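Local coordinates for 3-methylornithine synthase (Methanosarcina barkeri, PDB 3T7V), which catalyses the radical-based isomerisation of L-lysine to (3R)-3-methyl-D-ornithine, a step in pyrrolysine biosynthesis, using a [4Fe-4S] cluster and S-adenosylmethionine, at residues N62-F67 with D112-E117; M144-L149 with F165-Q170; T154-R159 with K198-C203; Y202-G207 with D230-R235. All coordinates share one frame; numbering follows the deposited sequence.

Contact 1 (N62-F67 with D112-E117); sequences NCFIYF and DLTMGE. With MD0 (5-amino-D-isoleucine), chain D; SAM (S-adenosylmethionine), chain C.
Both backbone polar atoms of Asp112 are bonded to the neighbouring strand: Asp112 N donates to Cys63 O at 2.7 Å, and Asp112 O accepts from Ile65 N. Thr114 repeats the pattern with Ile65 O and Phe67 N, giving the ladder of two adjacent parallel strands in the TIM-type barrel of a radical SAM enzyme. Phe64, Asp112, Tyr66 and Thr114 face the ligand-bearing interior, while Ile65 and Leu113 lie side by side on the other face, where Leu113 meets Leu131 of helix 126-139.

Inside the barrel, Asp112 OD2 accepts a hydrogen bond of 2.9 Å from NE of the bound methylornithine, a natural task for a carboxylate facing what is probably an ammonium group. Its OD1 is bonded to Ser146 OG and, weakly, to Thr114 OG1, so both oxygens are engaged and the group's rotation is fixed. With CG anti to the backbone N (chi1 -179°), the Phe64 ring runs alongside this carboxylate, the two planes 73° apart. Asp112 OD2 sits at the ring's edge, 3.8 Å from Phe64 CD1, while one face of the ring carries the ligand CA, 3.6 Å above its plane. A large flat apolar residue thus forms a wall for the ligand's carbon chain.

Farther along, Met115 crosses Phe67 with its CB over the ring face, and SD makes an oblique Met-aromatic contact. On the inner side, the methyl Thr114 CG2 lies 3.8 Å from CE, the methyl carbon of S-adenosylmethionine.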
# COMPACT_ATOMS: atom_id res chain seq x y z
N ASN A 62 9.39 1.12 4.09
CA ASN A 62 9.38 0.52 2.71
C ASN A 62 9.68 1.62 1.73
O ASN A 62 8.98 2.68 1.70
CB ASN A 62 7.94 -0.01 2.47
CG ASN A 62 7.81 -0.93 1.26
OD1 ASN A 62 8.76 -1.39 0.69
ND2 ASN A 62 6.53 -1.25 0.95
N CYS A 63 10.74 1.41 0.95
CA CYS A 63 11.04 2.39 -0.14
C CYS A 63 10.19 2.11 -1.35
O CYS A 63 9.88 0.99 -1.64
CB CYS A 63 12.46 2.20 -0.49
SG CYS A 63 13.12 3.39 -1.67
N PHE A 64 9.78 3.13 -2.05
CA PHE A 64 8.93 2.96 -3.23
C PHE A 64 9.71 3.36 -4.46
O PHE A 64 10.14 4.53 -4.61
CB PHE A 64 7.74 3.93 -3.04
CG PHE A 64 6.75 3.84 -4.19
CD1 PHE A 64 6.11 2.62 -4.43
CD2 PHE A 64 6.48 4.92 -5.02
CE1 PHE A 64 5.21 2.47 -5.49
CE2 PHE A 64 5.56 4.77 -6.09
CZ PHE A 64 4.95 3.56 -6.31
N ILE A 65 9.86 2.43 -5.38
CA ILE A 65 10.56 2.65 -6.68
C ILE A 65 9.61 2.39 -7.81
O ILE A 65 9.36 1.22 -8.20
CB ILE A 65 11.79 1.75 -6.82
CG1 ILE A 65 12.77 1.95 -5.61
CG2 ILE A 65 12.52 2.06 -8.15
CD1 ILE A 65 13.97 1.01 -5.72
N TYR A 66 9.07 3.49 -8.33
CA TYR A 66 8.11 3.41 -9.46
C TYR A 66 8.98 3.46 -10.71
O TYR A 66 9.46 4.52 -11.12
CB TYR A 66 7.19 4.63 -9.34
CG TYR A 66 5.90 4.56 -10.12
CD1 TYR A 66 5.56 3.54 -10.98
CD2 TYR A 66 5.00 5.62 -9.97
CE1 TYR A 66 4.33 3.48 -11.62
CE2 TYR A 66 3.77 5.60 -10.62
CZ TYR A 66 3.48 4.53 -11.44
OH TYR A 66 2.24 4.62 -12.07
N PHE A 67 9.30 2.26 -11.25
CA PHE A 67 10.37 2.14 -12.26
C PHE A 67 9.90 2.29 -13.71
O PHE A 67 10.69 2.46 -14.59
CB PHE A 67 11.17 0.82 -12.11
CG PHE A 67 10.39 -0.44 -12.30
CD1 PHE A 67 9.83 -1.04 -11.21
CD2 PHE A 67 10.21 -1.00 -13.56
CE1 PHE A 67 9.07 -2.19 -11.35
CE2 PHE A 67 9.43 -2.15 -13.76
CZ PHE A 67 8.86 -2.77 -12.61
N ASP A 112 9.73 -1.58 -2.60
CA ASP A 112 8.56 -1.88 -3.49
C ASP A 112 8.80 -1.48 -4.92
O ASP A 112 8.96 -0.26 -5.17
CB ASP A 112 7.31 -1.22 -2.89
CG ASP A 112 6.07 -1.38 -3.69
OD1 ASP A 112 6.03 -2.09 -4.74
OD2 ASP A 112 5.02 -0.79 -3.27
N LEU A 113 9.02 -2.45 -5.79
CA LEU A 113 9.32 -2.17 -7.24
C LEU A 113 7.93 -2.17 -7.92
O LEU A 113 7.25 -3.21 -7.99
CB LEU A 113 10.16 -3.31 -7.84
CG LEU A 113 11.51 -3.51 -7.18
CD1 LEU A 113 12.15 -4.73 -7.80
CD2 LEU A 113 12.31 -2.23 -7.32
N THR A 114 7.50 -0.99 -8.36
CA THR A 114 6.17 -0.80 -8.90
C THR A 114 6.23 -0.31 -10.33
O THR A 114 7.10 0.51 -10.71
CB THR A 114 5.44 0.26 -8.03
OG1 THR A 114 5.19 -0.32 -6.74
CG2 THR A 114 4.03 0.64 -8.62
N MET A 115 5.27 -0.77 -11.15
CA MET A 115 5.11 -0.24 -12.49
C MET A 115 3.64 -0.19 -12.80
O MET A 115 2.80 -0.89 -12.25
CB MET A 115 5.87 -1.04 -13.59
CG MET A 115 5.47 -2.54 -13.55
SD MET A 115 6.19 -3.32 -15.03
CE MET A 115 5.79 -5.02 -14.68
N GLY A 116 3.32 0.66 -13.79
CA GLY A 116 2.06 0.43 -14.55
C GLY A 116 2.16 -0.89 -15.31
O GLY A 116 3.26 -1.52 -15.29
N GLU A 117 1.09 -1.35 -15.92
CA GLU A 117 1.18 -2.55 -16.75
C GLU A 117 1.85 -2.09 -18.05
O GLU A 117 1.20 -1.84 -19.04
CB GLU A 117 -0.19 -3.16 -16.98
CG GLU A 117 -0.81 -3.68 -15.66
CD GLU A 117 -1.79 -4.82 -15.89
OE1 GLU A 117 -1.96 -5.31 -17.01
OE2 GLU A 117 -2.35 -5.23 -14.81
C MD0 D . 2.37 3.65 -1.54
N MD0 D . 2.86 5.11 -3.42
O MD0 D . 2.81 2.77 -0.78
CA MD0 D . 2.90 3.73 -2.94
CB MD0 D . 2.07 2.81 -3.89
CD MD0 D . 1.98 0.31 -4.54
NE MD0 D . 2.27 -1.03 -4.05
CG MD0 D . 2.30 1.34 -3.45
CG2 MD0 D . 0.55 3.12 -3.90
OXT MD0 D . 1.51 4.48 -1.20
N SAM C . -0.32 -0.92 -11.95
CA SAM C . -0.31 -1.81 -10.89
C SAM C . -1.62 -2.03 -10.25
O SAM C . -2.61 -1.36 -10.62
OXT SAM C . -1.70 -3.00 -9.41
CB SAM C . 0.24 -1.28 -9.76
CG SAM C . -0.02 0.11 -9.34
SD SAM C . -0.64 0.22 -7.60
CE SAM C . 0.69 1.11 -6.83
C5' SAM C . -1.86 1.51 -7.76
C4' SAM C . -2.80 1.44 -6.81
O4' SAM C . -2.38 2.89 -6.39
C3' SAM C . -4.06 1.24 -7.19
O3' SAM C . -4.07 -0.09 -6.66
C2' SAM C . -4.60 2.17 -6.10
O2' SAM C . -4.99 1.47 -4.87
C1' SAM C . -3.61 3.31 -5.79
N9 SAM C . -4.01 4.55 -6.57
C8 SAM C . -3.96 4.80 -7.91
N7 SAM C . -4.46 6.00 -8.14
C5 SAM C . -4.83 6.54 -6.94
C6 SAM C . -5.47 7.74 -6.58
N6 SAM C . -5.84 8.65 -7.48
N1 SAM C . -5.67 8.00 -5.28
C2 SAM C . -5.33 7.10 -4.32
N3 SAM C . -4.81 5.88 -4.63
C4 SAM C . -4.55 5.64 -5.95

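Contact 2 (M144-L149 with F165-Q170); sequences MISPGL and FLALYQ. With MD0 (5-amino-D-isoleucine), chain D; SAM (S-adenosylmethionine), chain C.
The methylornithine pocket draws Ser146 and Ala167 from adjacent parallel strands, 143-146 and 163-167, which helix 152-160 joins into one beta-alpha-beta unit. Two backbone bonds set the register: Ile145 N to Phe165 O, and Ala167 N to Ile145 O at 2.9 Å. Ser146 OG accepts from the ligand NE at 2.9 Å, is also hydrogen-bonded to Asp112 OD1 on the neighbouring strand 110-115, and packs against Ala167 CB, whose small methyl can lie this close to the hydroxyl and the amine. Tyr169 OH takes a second bond from NE, 2.8 Å long, giving the amine two hydroxyl acceptors here.

Just beyond the strands, one water accepts from Gly148 N and donates to Ala167 O and to OXT of S-adenosylmethionine, linking both segments to the cofactor. Gly148 suits this turn because its phi is positive (78°).

Deeper in, Met144 bends at chi3 (-87°), which brings CE to 3.7 Å from Phe165 CD1 while SD rests on Ala167 CB. On the other side of the sheet, Leu166 CD1 meets Pro147 CD at 3.7 Å, the two side chains nearly perpendicular. Ligand-binding groups gathered at the C-terminal ends of parallel strands are the usual layout of a TIM-barrel active site.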
# COMPACT_ATOMS: atom_id res chain seq x y z
N MET A 144 9.17 -6.17 -2.47
CA MET A 144 7.74 -6.19 -2.80
C MET A 144 7.67 -5.85 -4.29
O MET A 144 8.38 -4.95 -4.75
CB MET A 144 7.00 -5.11 -2.00
CG MET A 144 5.57 -4.88 -2.52
SD MET A 144 4.77 -3.69 -1.35
CE MET A 144 4.18 -4.85 -0.22
N ILE A 145 6.89 -6.59 -5.04
CA ILE A 145 6.61 -6.23 -6.45
C ILE A 145 5.18 -5.81 -6.58
O ILE A 145 4.25 -6.46 -6.00
CB ILE A 145 7.02 -7.37 -7.42
CG1 ILE A 145 6.25 -8.66 -7.12
CG2 ILE A 145 8.53 -7.51 -7.52
CD1 ILE A 145 6.43 -9.74 -8.24
N SER A 146 4.95 -4.76 -7.39
CA SER A 146 3.60 -4.32 -7.73
C SER A 146 3.59 -4.19 -9.26
O SER A 146 3.74 -3.08 -9.78
CB SER A 146 3.31 -2.95 -7.07
OG SER A 146 3.54 -2.99 -5.69
N PRO A 147 3.46 -5.30 -9.99
CA PRO A 147 3.65 -5.29 -11.43
C PRO A 147 2.35 -5.27 -12.20
O PRO A 147 2.39 -5.41 -13.44
CB PRO A 147 4.35 -6.64 -11.64
CG PRO A 147 3.64 -7.55 -10.66
CD PRO A 147 3.35 -6.68 -9.42
N GLY A 148 1.23 -5.19 -11.46
CA GLY A 148 -0.09 -5.43 -12.05
C GLY A 148 -0.34 -6.91 -12.19
O GLY A 148 0.36 -7.73 -11.59
N LEU A 149 -1.31 -7.25 -13.03
CA LEU A 149 -1.72 -8.64 -13.13
C LEU A 149 -0.80 -9.38 -14.16
O LEU A 149 -1.09 -9.54 -15.37
CB LEU A 149 -3.21 -8.66 -13.47
CG LEU A 149 -3.74 -10.07 -13.65
CD1 LEU A 149 -3.70 -10.74 -12.29
CD2 LEU A 149 -5.13 -10.05 -14.23
N PHE A 165 7.08 -10.15 -1.60
CA PHE A 165 5.71 -9.68 -1.42
C PHE A 165 5.17 -9.38 -2.80
O PHE A 165 5.87 -8.86 -3.68
CB PHE A 165 5.77 -8.36 -0.58
CG PHE A 165 5.18 -8.42 0.76
CD1 PHE A 165 3.75 -8.34 0.88
CD2 PHE A 165 5.95 -8.48 1.89
CE1 PHE A 165 3.17 -8.34 2.14
CE2 PHE A 165 5.37 -8.49 3.17
CZ PHE A 165 3.99 -8.40 3.29
N LEU A 166 3.92 -9.70 -2.96
CA LEU A 166 3.14 -9.21 -4.13
C LEU A 166 2.09 -8.24 -3.63
O LEU A 166 1.27 -8.60 -2.78
CB LEU A 166 2.44 -10.38 -4.82
CG LEU A 166 1.47 -9.93 -5.96
CD1 LEU A 166 2.26 -9.31 -7.08
CD2 LEU A 166 0.72 -11.15 -6.40
N ALA A 167 2.12 -7.02 -4.15
CA ALA A 167 1.06 -6.05 -3.79
C ALA A 167 0.14 -5.92 -5.00
O ALA A 167 0.57 -5.49 -6.07
CB ALA A 167 1.72 -4.69 -3.44
N LEU A 168 -1.09 -6.33 -4.82
CA LEU A 168 -2.05 -6.34 -5.95
C LEU A 168 -3.42 -6.04 -5.35
O LEU A 168 -4.10 -6.95 -4.84
CB LEU A 168 -2.01 -7.77 -6.63
CG LEU A 168 -2.76 -7.80 -7.98
CD1 LEU A 168 -1.98 -7.03 -9.07
CD2 LEU A 168 -2.97 -9.29 -8.39
N TYR A 169 -3.75 -4.75 -5.31
CA TYR A 169 -4.91 -4.37 -4.50
C TYR A 169 -6.20 -4.54 -5.26
O TYR A 169 -6.29 -4.29 -6.44
CB TYR A 169 -4.80 -2.85 -4.07
CG TYR A 169 -3.44 -2.49 -3.47
CD1 TYR A 169 -2.70 -3.44 -2.75
CD2 TYR A 169 -2.91 -1.25 -3.64
CE1 TYR A 169 -1.42 -3.13 -2.25
CE2 TYR A 169 -1.67 -0.92 -3.17
CZ TYR A 169 -0.92 -1.86 -2.50
OH TYR A 169 0.35 -1.52 -2.03
N GLN A 170 -7.21 -5.01 -4.54
CA GLN A 170 -8.53 -5.21 -5.19
C GLN A 170 -9.31 -3.88 -5.37
O GLN A 170 -10.21 -3.81 -6.24
CB GLN A 170 -9.39 -6.12 -4.34
CG GLN A 170 -10.50 -6.80 -5.17
CD GLN A 170 -10.01 -7.83 -6.16
OE1 GLN A 170 -8.93 -8.36 -6.02
NE2 GLN A 170 -10.87 -8.17 -7.13
C MD0 D . 2.37 3.65 -1.54
N MD0 D . 2.86 5.11 -3.42
O MD0 D . 2.81 2.77 -0.78
CA MD0 D . 2.90 3.73 -2.94
CB MD0 D . 2.07 2.81 -3.89
CD MD0 D . 1.98 0.31 -4.54
NE MD0 D . 2.27 -1.03 -4.05
CG MD0 D . 2.30 1.34 -3.45
CG2 MD0 D . 0.55 3.12 -3.90
OXT MD0 D . 1.51 4.48 -1.20
N SAM C . -0.32 -0.92 -11.95
CA SAM C . -0.31 -1.81 -10.89
C SAM C . -1.62 -2.03 -10.25
O SAM C . -2.61 -1.36 -10.62
OXT SAM C . -1.70 -3.00 -9.41
CB SAM C . 0.24 -1.28 -9.76
CG SAM C . -0.02 0.11 -9.34
SD SAM C . -0.64 0.22 -7.60
CE SAM C . 0.69 1.11 -6.83
C5' SAM C . -1.86 1.51 -7.76
C4' SAM C . -2.80 1.44 -6.81
O4' SAM C . -2.38 2.89 -6.39
C3' SAM C . -4.06 1.24 -7.19
O3' SAM C . -4.07 -0.09 -6.66
C2' SAM C . -4.60 2.17 -6.10
O2' SAM C . -4.99 1.47 -4.87
C1' SAM C . -3.61 3.31 -5.79
N9 SAM C . -4.01 4.55 -6.57
C8 SAM C . -3.96 4.80 -7.91
N7 SAM C . -4.46 6.00 -8.14
C5 SAM C . -4.83 6.54 -6.94
C6 SAM C . -5.47 7.74 -6.58
N6 SAM C . -5.84 8.65 -7.48
N1 SAM C . -5.67 8.00 -5.28
C2 SAM C . -5.33 7.10 -4.32
N3 SAM C . -4.81 5.88 -4.63
C4 SAM C . -4.55 5.64 -5.95
O HOH W 1 0.54 -4.62 -8.70

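Contact 3 (T154-R159 with K198-C203); sequences TLLKAR and KQQGYC
Tyr202 lays one face of its ring under the aliphatic part of Arg159, the two side chains sliding past each other in opposite directions. Arg159 CD stands 4.3 Å from the centroid of the Tyr202 ring, only 13° off the normal, a CH-pi contact, and Arg159 CB touches Tyr202 CE2 at 3.6 Å. The charged end is too far along for more than a weak cation-pi attraction. An arginine fits here because its long methylene chain can cover the ring while the polar head travels on.

That head lies over the backbone of the turn: Gly201 O sits 3.1 Å above the guanidinium plane of Arg159, toward its rim, a position over the face rather than one for a hydrogen bond. The true partner of NH1 is Ala163 O, on the next strand. Gly201, with positive phi (108°), closes helix 187-200 in a Schellman motif, and its lack of a side chain suits the closeness of the guanidinium.

At the far tip, Tyr202 OH donates to Leu155 O at 2.7 Å, in the carbonyl plane on a lone pair. The same oxygen accepts the helical bond from Arg159 N, so one carbonyl serves two donors. Ala158 CB, a bare methyl, lies 3.6 Å from Tyr202 OH. At the outer margin the side chain of Gln200, bent at chi2, meets Leu156.

Tyr202 therefore reaches from the turn between helix 187-200 and strand 203-210 to the flank of helix 152-160, resting on Ala163 and Leu166 of strand 163-167 beneath.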
# COMPACT_ATOMS: atom_id res chain seq x y z
N THR A 154 5.24 -15.70 -14.78
CA THR A 154 6.16 -14.61 -14.44
C THR A 154 6.22 -14.50 -12.90
O THR A 154 7.31 -14.27 -12.36
CB THR A 154 5.69 -13.33 -15.03
OG1 THR A 154 5.57 -13.56 -16.43
CG2 THR A 154 6.73 -12.19 -14.81
N LEU A 155 5.08 -14.65 -12.22
CA LEU A 155 5.09 -14.60 -10.74
C LEU A 155 6.05 -15.65 -10.17
O LEU A 155 6.81 -15.43 -9.20
CB LEU A 155 3.66 -14.76 -10.13
CG LEU A 155 2.76 -13.52 -10.39
CD1 LEU A 155 1.37 -13.95 -9.88
CD2 LEU A 155 3.33 -12.29 -9.65
N LEU A 156 5.99 -16.86 -10.75
CA LEU A 156 6.83 -17.96 -10.26
C LEU A 156 8.31 -17.67 -10.52
O LEU A 156 9.16 -17.85 -9.60
CB LEU A 156 6.29 -19.21 -11.01
CG LEU A 156 6.96 -20.47 -11.07
CD1 LEU A 156 5.89 -21.45 -11.65
CD2 LEU A 156 8.25 -20.41 -11.83
N LYS A 157 8.65 -17.09 -11.68
CA LYS A 157 10.04 -16.77 -11.96
C LYS A 157 10.56 -15.63 -11.08
O LYS A 157 11.75 -15.65 -10.63
CB LYS A 157 10.22 -16.45 -13.42
CG LYS A 157 10.09 -17.70 -14.30
CD LYS A 157 10.08 -17.20 -15.74
CE LYS A 157 10.26 -18.38 -16.63
NZ LYS A 157 9.35 -18.13 -17.79
N ALA A 158 9.70 -14.66 -10.83
CA ALA A 158 10.14 -13.56 -9.97
C ALA A 158 10.36 -13.97 -8.53
O ALA A 158 11.26 -13.46 -7.88
CB ALA A 158 9.19 -12.40 -10.06
N ARG A 159 9.58 -14.95 -8.06
CA ARG A 159 9.78 -15.55 -6.72
C ARG A 159 11.15 -16.20 -6.64
O ARG A 159 11.91 -16.01 -5.68
CB ARG A 159 8.65 -16.51 -6.42
CG ARG A 159 8.82 -17.21 -5.05
CD ARG A 159 8.76 -16.26 -3.88
NE ARG A 159 8.94 -17.00 -2.65
CZ ARG A 159 9.11 -16.43 -1.47
NH1 ARG A 159 9.04 -15.10 -1.34
NH2 ARG A 159 9.23 -17.20 -0.41
N LYS A 198 0.59 -16.71 -3.15
CA LYS A 198 0.75 -17.28 -1.77
C LYS A 198 1.23 -18.76 -1.93
O LYS A 198 2.09 -19.23 -1.16
CB LYS A 198 -0.56 -17.23 -1.02
CG LYS A 198 -0.82 -15.86 -0.47
CD LYS A 198 -0.43 -15.83 1.02
CE LYS A 198 -1.66 -15.86 1.91
NZ LYS A 198 -1.26 -15.82 3.34
N GLN A 199 0.72 -19.49 -2.93
CA GLN A 199 1.16 -20.89 -3.09
C GLN A 199 2.64 -21.00 -3.43
O GLN A 199 3.31 -22.03 -3.14
CB GLN A 199 0.33 -21.54 -4.21
CG GLN A 199 -1.08 -21.77 -3.73
CD GLN A 199 -2.06 -22.11 -4.83
OE1 GLN A 199 -3.24 -22.37 -4.55
NE2 GLN A 199 -1.57 -22.21 -6.06
N GLN A 200 3.19 -20.01 -4.15
CA GLN A 200 4.61 -19.99 -4.48
C GLN A 200 5.51 -19.46 -3.37
O GLN A 200 6.73 -19.45 -3.48
CB GLN A 200 4.81 -19.12 -5.71
CG GLN A 200 4.29 -19.73 -7.00
CD GLN A 200 4.98 -21.06 -7.37
OE1 GLN A 200 6.19 -21.24 -7.19
NE2 GLN A 200 4.23 -21.93 -8.02
N GLY A 201 4.86 -19.04 -2.30
CA GLY A 201 5.59 -18.57 -1.13
C GLY A 201 5.57 -17.07 -0.85
O GLY A 201 6.13 -16.62 0.18
N TYR A 202 4.99 -16.30 -1.77
CA TYR A 202 4.89 -14.86 -1.49
C TYR A 202 4.03 -14.53 -0.28
O TYR A 202 3.06 -15.24 0.01
CB TYR A 202 4.18 -14.15 -2.68
CG TYR A 202 4.93 -13.99 -3.95
CD1 TYR A 202 5.60 -12.76 -4.19
CD2 TYR A 202 4.92 -14.97 -4.95
CE1 TYR A 202 6.20 -12.52 -5.39
CE2 TYR A 202 5.54 -14.70 -6.17
CZ TYR A 202 6.18 -13.51 -6.37
OH TYR A 202 6.73 -13.27 -7.58
N CYS A 203 4.39 -13.43 0.37
CA CYS A 203 3.42 -12.73 1.21
C CYS A 203 2.60 -11.81 0.27
O CYS A 203 3.14 -11.41 -0.77
CB CYS A 203 4.19 -11.82 2.20
SG CYS A 203 4.96 -12.72 3.49

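Contact 4 (Y202-G207 with D230-R235). With MD0 (5-amino-D-isoleucine), chain D.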
# COMPACT_ATOMS: atom_id res chain seq x y z
N TYR A 202 4.99 -16.30 -1.77
CA TYR A 202 4.89 -14.86 -1.49
C TYR A 202 4.03 -14.53 -0.28
O TYR A 202 3.06 -15.24 0.01
CB TYR A 202 4.18 -14.15 -2.68
CG TYR A 202 4.93 -13.99 -3.95
CD1 TYR A 202 5.60 -12.76 -4.19
CD2 TYR A 202 4.92 -14.97 -4.95
CE1 TYR A 202 6.20 -12.52 -5.39
CE2 TYR A 202 5.54 -14.70 -6.17
CZ TYR A 202 6.18 -13.51 -6.37
OH TYR A 202 6.73 -13.27 -7.58
N CYS A 203 4.39 -13.43 0.37
CA CYS A 203 3.42 -12.73 1.21
C CYS A 203 2.60 -11.81 0.27
O CYS A 203 3.14 -11.41 -0.77
CB CYS A 203 4.19 -11.82 2.20
SG CYS A 203 4.96 -12.72 3.49
N VAL A 204 1.35 -11.49 0.61
CA VAL A 204 0.50 -10.69 -0.28
C VAL A 204 -0.04 -9.50 0.44
O VAL A 204 -0.32 -9.55 1.68
CB VAL A 204 -0.55 -11.51 -0.99
CG1 VAL A 204 0.10 -12.66 -1.78
CG2 VAL A 204 -1.54 -12.08 -0.05
N GLU A 205 -0.11 -8.37 -0.26
CA GLU A 205 -0.78 -7.16 0.27
C GLU A 205 -2.02 -6.93 -0.58
O GLU A 205 -1.94 -6.90 -1.84
CB GLU A 205 0.16 -5.93 0.12
CG GLU A 205 -0.48 -4.66 0.76
CD GLU A 205 0.31 -3.34 0.60
OE1 GLU A 205 1.20 -3.20 -0.27
OE2 GLU A 205 -0.07 -2.36 1.35
N ASP A 206 -3.13 -6.72 0.12
CA ASP A 206 -4.38 -6.28 -0.52
C ASP A 206 -4.69 -4.91 -0.02
O ASP A 206 -4.10 -4.42 0.97
CB ASP A 206 -5.51 -7.26 -0.14
CG ASP A 206 -6.73 -7.23 -1.09
OD1 ASP A 206 -6.76 -6.43 -2.08
OD2 ASP A 206 -7.62 -8.13 -0.84
N GLY A 207 -5.59 -4.23 -0.74
CA GLY A 207 -5.87 -2.84 -0.41
C GLY A 207 -7.21 -2.42 -0.95
O GLY A 207 -7.65 -2.91 -1.98
N ASP A 230 -6.78 -14.06 3.72
CA ASP A 230 -5.66 -14.12 4.68
C ASP A 230 -4.39 -13.34 4.20
O ASP A 230 -3.27 -13.86 4.09
CB ASP A 230 -5.29 -15.60 5.00
CG ASP A 230 -4.50 -15.75 6.28
OD1 ASP A 230 -4.73 -14.96 7.22
OD2 ASP A 230 -3.64 -16.68 6.35
N PRO A 231 -4.57 -12.08 3.85
CA PRO A 231 -3.41 -11.30 3.38
C PRO A 231 -2.44 -11.02 4.52
O PRO A 231 -2.80 -10.93 5.70
CB PRO A 231 -4.04 -10.01 2.89
CG PRO A 231 -5.25 -9.88 3.74
CD PRO A 231 -5.78 -11.27 3.96
N ASP A 232 -1.17 -10.82 4.16
CA ASP A 232 -0.11 -10.48 5.12
C ASP A 232 -0.05 -8.99 5.48
O ASP A 232 0.41 -8.62 6.55
CB ASP A 232 1.23 -10.96 4.57
CG ASP A 232 1.17 -12.43 4.24
OD1 ASP A 232 1.33 -13.21 5.21
OD2 ASP A 232 0.82 -12.86 3.08
N MET A 233 -0.58 -8.15 4.59
CA MET A 233 -0.57 -6.71 4.71
C MET A 233 -1.88 -6.25 4.10
O MET A 233 -2.34 -6.79 3.08
CB MET A 233 0.65 -6.11 3.96
CG MET A 233 0.75 -4.61 4.10
SD MET A 233 2.37 -4.13 3.46
CE MET A 233 2.25 -2.40 3.62
N VAL A 234 -2.51 -5.29 4.79
CA VAL A 234 -3.81 -4.75 4.30
C VAL A 234 -3.70 -3.24 4.39
O VAL A 234 -3.18 -2.67 5.36
CB VAL A 234 -5.03 -5.21 5.16
CG1 VAL A 234 -5.26 -6.72 4.90
CG2 VAL A 234 -4.76 -4.98 6.63
N ARG A 235 -4.22 -2.60 3.36
CA ARG A 235 -4.17 -1.14 3.32
C ARG A 235 -5.46 -0.49 2.92
O ARG A 235 -6.34 -1.10 2.26
CB ARG A 235 -3.02 -0.64 2.48
CG ARG A 235 -3.27 -0.64 1.07
CD ARG A 235 -2.36 0.37 0.27
NE ARG A 235 -0.93 0.05 0.47
CZ ARG A 235 0.05 0.93 0.27
NH1 ARG A 235 -0.24 2.19 -0.10
NH2 ARG A 235 1.30 0.55 0.50
C MD0 D . 2.37 3.65 -1.54
N MD0 D . 2.86 5.11 -3.42
O MD0 D . 2.81 2.77 -0.78
CA MD0 D . 2.90 3.73 -2.94
CB MD0 D . 2.07 2.81 -3.89
CD MD0 D . 1.98 0.31 -4.54
NE MD0 D . 2.27 -1.03 -4.05
CG MD0 D . 2.30 1.34 -3.45
CG2 MD0 D . 0.55 3.12 -3.90
OXT MD0 D . 1.51 4.48 -1.20
O HOH W 2 3.26 -1.43 0.73
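Arg235 leans on Glu205 across two parallel strands of the barrel, 203-210 and 233-238, which with helix 216-228 form a beta-alpha-beta unit. Its CB already lies 3.6 Å from Glu205 OE2. CG, placed between the backbone N and the carbonyl carbon (chi1 81°), packs 3.7 Å from Gly207 CA, a closeness that suits a residue without a side chain. CD stays near Glu205 OE2, and NE then gives that oxygen the salt bridge: Arg235 NE to Glu205 OE2 is 2.7 Å and almost straight at 172°. The oxygen lies in the guanidinium plane, yet it is approached from above the plane of its own carboxylate. Arg235 NH2 adds a weak bond to the same OE2 and donates to the ligand's O at 3.0 Å. Finally Arg235 NH1 donates to the ligand's OXT, 3.1 Å away. Arginine suits the site because one flat group can pair with an internal carboxylate and, through its two terminal nitrogens, with the carboxylate of methylornithine.

Glu205 acts as a second-shell residue that positions it. An extended chain carries its carboxylate to Arg235, while OE1 is bonded to Tyr169 OH and to a water that also bonds weakly to Arg235 NH2. Met233 flanks it, its CE 3.2 Å from Glu205 OE2.

Backbone bonds from Asp206 N to Met233 O and from Arg235 N to Asp206 O join the strands. Where they begin, Val204 O accepts from both Asp232 N and Met233 N, while Val204 N donates to the anti side of Asp232 OD2 at 2.9 Å.

Overall arrangement
Contacts 1, 2 and 4 pair successive strands of one parallel barrel sheet, in the order 58-68, 110-115, 143-146, 163-167, 203-210 and 233-238. Contact 1 closes before contact 2 opens, and contact 2 before contact 4. The centres of contacts 1 and 2 are about 10 Å apart and those of 2 and 4 about 9 Å, whereas contacts 1 and 4, about 16 Å apart, grip opposite ends of the same methylornithine. Contact 3 lies on the outer helices, its segments alternating along the chain with those of contact 2; it shares Tyr202 and Cys203 with contact 4. The wall thus carries the active site inside and helical packing outside.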